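Local atomic coordinates of hypothetical 39.9 kDa protein (Saccharomyces cerevisiae, PDB entry 2GA8), a protein that acts as an ATP-dependent P-loop kinase that could take part in assembly of the endoplasmic reticulum membrane. Residues F195-L198 with C199-L202; E275-K278 with K279-K282. All blocks are in the same frame, centred on the assembly; numbering follows the deposited sequence.

Contact 1 (F195-L198 with C199-L202); sequences FLQL and CKIL. With SO4 (sulfate ion), chain I.
F195 and C199, one turn apart on helix 192-206, meet through a sulfur-aromatic contact. The thiol SG lies 3.7 Å from CE2 of the F195 ring and 4.5 Å from its centroid, and it approaches obliquely, 48° off the ring normal. The ring reaches this sulfur because its CG stands anti to the backbone N (chi1 -170°), while SG of C199 sits anti to its own carbonyl carbon. Three residues along, L198 CG packs 4.1 Å from L202 CD1, and beyond them L202 rests on V263 and L265 of strand 262-267, a member of the central parallel sheet of this P-loop kinase. The backbone beneath is regular alpha-helix: four successive i to i+4 bonds run from C199 N to F195 O through L202 N to L198 O, the last of 2.8 Å. The polar contact joins buried Q197 to exposed K200. The extended K200 chain crosses Q197, whose bend at chi2 (55°) brings OE1 within 3.8 Å of K200 CD. Water 1 bridges the two ends, donating to Q197 OE1 and accepting from K200 NZ. K200 NZ also donates to O2 of a sulfate, 2.8 Å away; the ion probably comes from the crystallisation liquor.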
loop_
_atom_site.group_PDB
_atom_site.type_symbol
_atom_site.label_atom_id
_atom_site.label_comp_id
_atom_site.label_asym_id
_atom_site.label_seq_id
_atom_site.Cartn_x
_atom_site.Cartn_y
_atom_site.Cartn_z
ATOM N N PHE A 195 -4.366 5.895 4.347
ATOM C CA PHE A 195 -3.303 4.935 4.090
ATOM C C PHE A 195 -2.729 4.522 5.445
ATOM O O PHE A 195 -2.448 3.351 5.693
ATOM C CB PHE A 195 -2.194 5.531 3.229
ATOM C CG PHE A 195 -1.207 4.506 2.760
ATOM C CD1 PHE A 195 -1.475 3.737 1.633
ATOM C CD2 PHE A 195 -0.063 4.233 3.500
ATOM C CE1 PHE A 195 -0.618 2.705 1.251
ATOM C CE2 PHE A 195 0.798 3.200 3.127
ATOM C CZ PHE A 195 0.518 2.437 2.005
ATOM N N LEU A 196 -2.545 5.499 6.325
ATOM C CA LEU A 196 -2.040 5.205 7.656
ATOM C C LEU A 196 -3.036 4.268 8.338
ATOM O O LEU A 196 -2.643 3.338 9.042
ATOM C CB LEU A 196 -1.892 6.494 8.472
ATOM C CG LEU A 196 -1.491 6.309 9.940
ATOM C CD1 LEU A 196 -0.166 5.555 10.017
ATOM C CD2 LEU A 196 -1.373 7.680 10.616
ATOM N N GLN A 197 -4.328 4.497 8.116
ATOM C CA GLN A 197 -5.342 3.651 8.725
ATOM C C GLN A 197 -5.222 2.223 8.199
ATOM O O GLN A 197 -5.425 1.269 8.942
ATOM C CB GLN A 197 -6.746 4.203 8.455
ATOM C CG GLN A 197 -7.836 3.557 9.305
ATOM C CD GLN A 197 -7.553 3.644 10.801
ATOM O OE1 GLN A 197 -7.112 4.676 11.302
ATOM N NE2 GLN A 197 -7.821 2.560 11.519
ATOM N N LEU A 198 -4.898 2.066 6.919
ATOM C CA LEU A 198 -4.726 0.719 6.379
ATOM C C LEU A 198 -3.548 0.073 7.106
ATOM O O LEU A 198 -3.591 -1.107 7.446
ATOM C CB LEU A 198 -4.442 0.758 4.870
ATOM C CG LEU A 198 -4.059 -0.582 4.225
ATOM C CD1 LEU A 198 -5.193 -1.584 4.393
ATOM C CD2 LEU A 198 -3.748 -0.371 2.739
ATOM N N CYS A 199 -2.494 0.847 7.350
ATOM C CA CYS A 199 -1.328 0.306 8.046
ATOM C C CYS A 199 -1.662 -0.114 9.473
ATOM O O CYS A 199 -1.139 -1.110 9.953
ATOM C CB CYS A 199 -0.177 1.308 8.042
ATOM S SG CYS A 199 0.491 1.583 6.391
ATOM N N LYS A 200 -2.546 0.628 10.142
ATOM C CA LYS A 200 -2.943 0.271 11.509
ATOM C C LYS A 200 -3.757 -1.027 11.475
ATOM O O LYS A 200 -3.652 -1.868 12.367
ATOM C CB LYS A 200 -3.796 1.375 12.133
ATOM C CG LYS A 200 -3.065 2.682 12.372
ATOM C CD LYS A 200 -3.946 3.646 13.165
ATOM C CE LYS A 200 -3.187 4.901 13.555
ATOM N NZ LYS A 200 -4.039 5.804 14.381
ATOM N N ILE A 201 -4.585 -1.170 10.446
ATOM C CA ILE A 201 -5.403 -2.361 10.277
ATOM C C ILE A 201 -4.483 -3.549 10.024
ATOM O O ILE A 201 -4.653 -4.618 10.611
ATOM C CB ILE A 201 -6.382 -2.186 9.089
ATOM C CG1 ILE A 201 -7.486 -1.202 9.485
ATOM C CG2 ILE A 201 -6.958 -3.534 8.668
ATOM C CD1 ILE A 201 -8.435 -0.852 8.363
ATOM N N LEU A 202 -3.496 -3.359 9.152
ATOM C CA LEU A 202 -2.559 -4.433 8.860
ATOM C C LEU A 202 -1.757 -4.836 10.094
ATOM O O LEU A 202 -1.539 -6.023 10.346
ATOM C CB LEU A 202 -1.605 -4.019 7.736
ATOM C CG LEU A 202 -2.253 -3.848 6.361
ATOM C CD1 LEU A 202 -1.208 -3.370 5.359
ATOM C CD2 LEU A 202 -2.852 -5.177 5.915
HETATM S S SO4 I . -2.595 9.130 15.061
HETATM O O1 SO4 I . -2.575 9.678 13.689
HETATM O O2 SO4 I . -3.893 8.474 15.306
HETATM O O3 SO4 I . -1.507 8.145 15.216
HETATM O O4 SO4 I . -2.406 10.227 16.031
HETATM O O HOH W 1 -6.957 5.145 14.095
#

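Contact 2 (E275-K278 with K279-K282). With SO4 (sulfate ion), chain I.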
loop_
_atom_site.group_PDB
_atom_site.type_symbol
_atom_site.label_atom_id
_atom_site.label_comp_id
_atom_site.label_asym_id
_atom_site.label_seq_id
_atom_site.Cartn_x
_atom_site.Cartn_y
_atom_site.Cartn_z
ATOM N N GLU A 275 4.018 14.603 8.328
ATOM C CA GLU A 275 2.638 14.294 8.685
ATOM C C GLU A 275 2.310 12.817 8.924
ATOM O O GLU A 275 2.985 12.152 9.700
ATOM C CB GLU A 275 1.685 14.898 7.649
ATOM C CG GLU A 275 2.071 14.647 6.202
ATOM C CD GLU A 275 0.888 14.192 5.378
ATOM O OE1 GLU A 275 0.147 13.313 5.868
ATOM O OE2 GLU A 275 0.706 14.703 4.250
ATOM N N ASN A 276 1.270 12.308 8.269
ATOM C CA ASN A 276 0.870 10.917 8.469
ATOM C C ASN A 276 1.847 9.894 7.905
ATOM O O ASN A 276 1.882 8.755 8.367
ATOM C CB ASN A 276 -0.514 10.667 7.858
ATOM C CG ASN A 276 -1.613 11.454 8.546
ATOM O OD1 ASN A 276 -2.557 11.913 7.900
ATOM N ND2 ASN A 276 -1.508 11.600 9.858
ATOM N N TRP A 277 2.625 10.290 6.901
ATOM C CA TRP A 277 3.584 9.377 6.279
ATOM C C TRP A 277 4.634 8.912 7.270
ATOM O O TRP A 277 5.037 7.749 7.267
ATOM C CB TRP A 277 4.291 10.054 5.096
ATOM C CG TRP A 277 3.365 10.599 4.063
ATOM C CD1 TRP A 277 3.126 11.914 3.789
ATOM C CD2 TRP A 277 2.544 9.844 3.164
ATOM N NE1 TRP A 277 2.203 12.028 2.772
ATOM C CE2 TRP A 277 1.831 10.771 2.370
ATOM C CE3 TRP A 277 2.340 8.474 2.952
ATOM C CZ2 TRP A 277 0.928 10.373 1.378
ATOM C CZ3 TRP A 277 1.439 8.076 1.963
ATOM C CH2 TRP A 277 0.745 9.025 1.190
ATOM N N LYS A 278 5.069 9.831 8.123
ATOM C CA LYS A 278 6.091 9.527 9.106
ATOM C C LYS A 278 5.650 8.422 10.045
ATOM O O LYS A 278 6.476 7.661 10.530
ATOM C CB LYS A 278 6.440 10.787 9.906
ATOM C CG LYS A 278 7.551 10.592 10.918
ATOM C CD LYS A 278 7.923 11.904 11.596
ATOM C CE LYS A 278 9.055 11.705 12.592
ATOM N NZ LYS A 278 9.493 12.991 13.207
ATOM N N LYS A 279 4.346 8.326 10.286
ATOM C CA LYS A 279 3.813 7.318 11.188
ATOM C C LYS A 279 3.732 5.922 10.565
ATOM O O LYS A 279 3.526 4.936 11.271
ATOM C CB LYS A 279 2.432 7.756 11.683
ATOM C CG LYS A 279 2.430 9.135 12.335
ATOM C CD LYS A 279 1.021 9.596 12.688
ATOM C CE LYS A 279 1.026 11.036 13.182
ATOM N NZ LYS A 279 -0.346 11.552 13.466
ATOM N N ILE A 280 3.912 5.839 9.249
ATOM C CA ILE A 280 3.844 4.556 8.548
ATOM C C ILE A 280 4.898 3.554 8.979
ATOM O O ILE A 280 4.562 2.422 9.336
ATOM C CB ILE A 280 3.959 4.744 7.021
ATOM C CG1 ILE A 280 2.697 5.431 6.501
ATOM C CG2 ILE A 280 4.152 3.390 6.332
ATOM C CD1 ILE A 280 2.757 5.774 5.029
ATOM N N TYR A 281 6.166 3.955 8.931
ATOM C CA TYR A 281 7.253 3.064 9.322
ATOM C C TYR A 281 7.027 2.501 10.716
ATOM O O TYR A 281 6.989 1.288 10.902
ATOM C CB TYR A 281 8.603 3.794 9.288
ATOM C CG TYR A 281 9.751 2.990 9.869
ATOM C CD1 TYR A 281 10.312 1.925 9.166
ATOM C CD2 TYR A 281 10.255 3.277 11.136
ATOM C CE1 TYR A 281 11.351 1.160 9.714
ATOM C CE2 TYR A 281 11.293 2.517 11.695
ATOM C CZ TYR A 281 11.832 1.462 10.977
ATOM O OH TYR A 281 12.849 0.706 11.523
ATOM N N LYS A 282 6.886 3.384 11.700
ATOM C CA LYS A 282 6.682 2.935 13.066
ATOM C C LYS A 282 5.471 2.019 13.201
ATOM O O LYS A 282 5.547 1.003 13.883
ATOM C CB LYS A 282 6.536 4.127 14.017
ATOM C CG LYS A 282 6.356 3.713 15.466
ATOM C CD LYS A 282 6.384 4.905 16.406
ATOM C CE LYS A 282 6.112 4.465 17.837
ATOM N NZ LYS A 282 7.083 3.433 18.289
HETATM S S SO4 I . -2.595 9.130 15.061
HETATM O O1 SO4 I . -2.575 9.678 13.689
HETATM O O2 SO4 I . -3.893 8.474 15.306
HETATM O O3 SO4 I . -1.507 8.145 15.216
HETATM O O4 SO4 I . -2.406 10.227 16.031
HETATM O O HOH W 2 7.328 6.176 7.428
#
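Where W277 and I280 meet, the weakly bonded start of helix 275-285 is closed by i to i+3 bonds, I280 N to W277 O at 3.0 Å and K279 N to N276 O at 3.2 Å, with both donors well above the carbonyl planes. The next amide, Y281 N, is joined to W277 O through water 2, which donates to the carbonyl and accepts from the N-H. The E275 carboxylate turns toward the next residue, OE1 accepting from N276 N through its anti lone pair and also bonding S192 OG. The W277 and I280 side chains run alongside each other in one direction. CD1 of I280 touches the indole edge near its plane, 3.4 Å from W277 CE3; CG1 lies opposite the carbonyl carbon (chi1 -69°), and the extended second torsion (175°) carries CD1 on to the ring. I280 also packs on F195 of helix 192-206, so an alanine here would probably open a gap at the indole edge and strip F195 of one of its neighbours. K279, extended beyond CG, donates from NZ to sulfate O1 at 2.9 Å; K200 NZ holds the same anion. With the indole also touching M161 and F190, and Y281 on V292, the arrangement belongs to a helix connecting parallel strands 262-267 and 290-296, as in the alpha/beta core of P-loop kinases.

How the contacts relate
From the N terminus, the chain passes strand 25-30 and the ATP-binding loop, assigned by similarity, before reaching contact 1 on helix 192-206. Strand 262-267 then joins the central sheet, and contact 2 follows on helix 275-285, ahead of strand 290-296. Each contact spans a local stretch of its own helix and closes no long loop; the two stand in series, neither nested nor crossed. Their centres are 10 Å apart, and the helices pack directly: F195 CD2 lies 3.6 Å from I280 CD1, and L196 CD2 lies 3.7 Å from K279 CD. At the outer edge of this interface, one sulfate links both helices through a lysine from each.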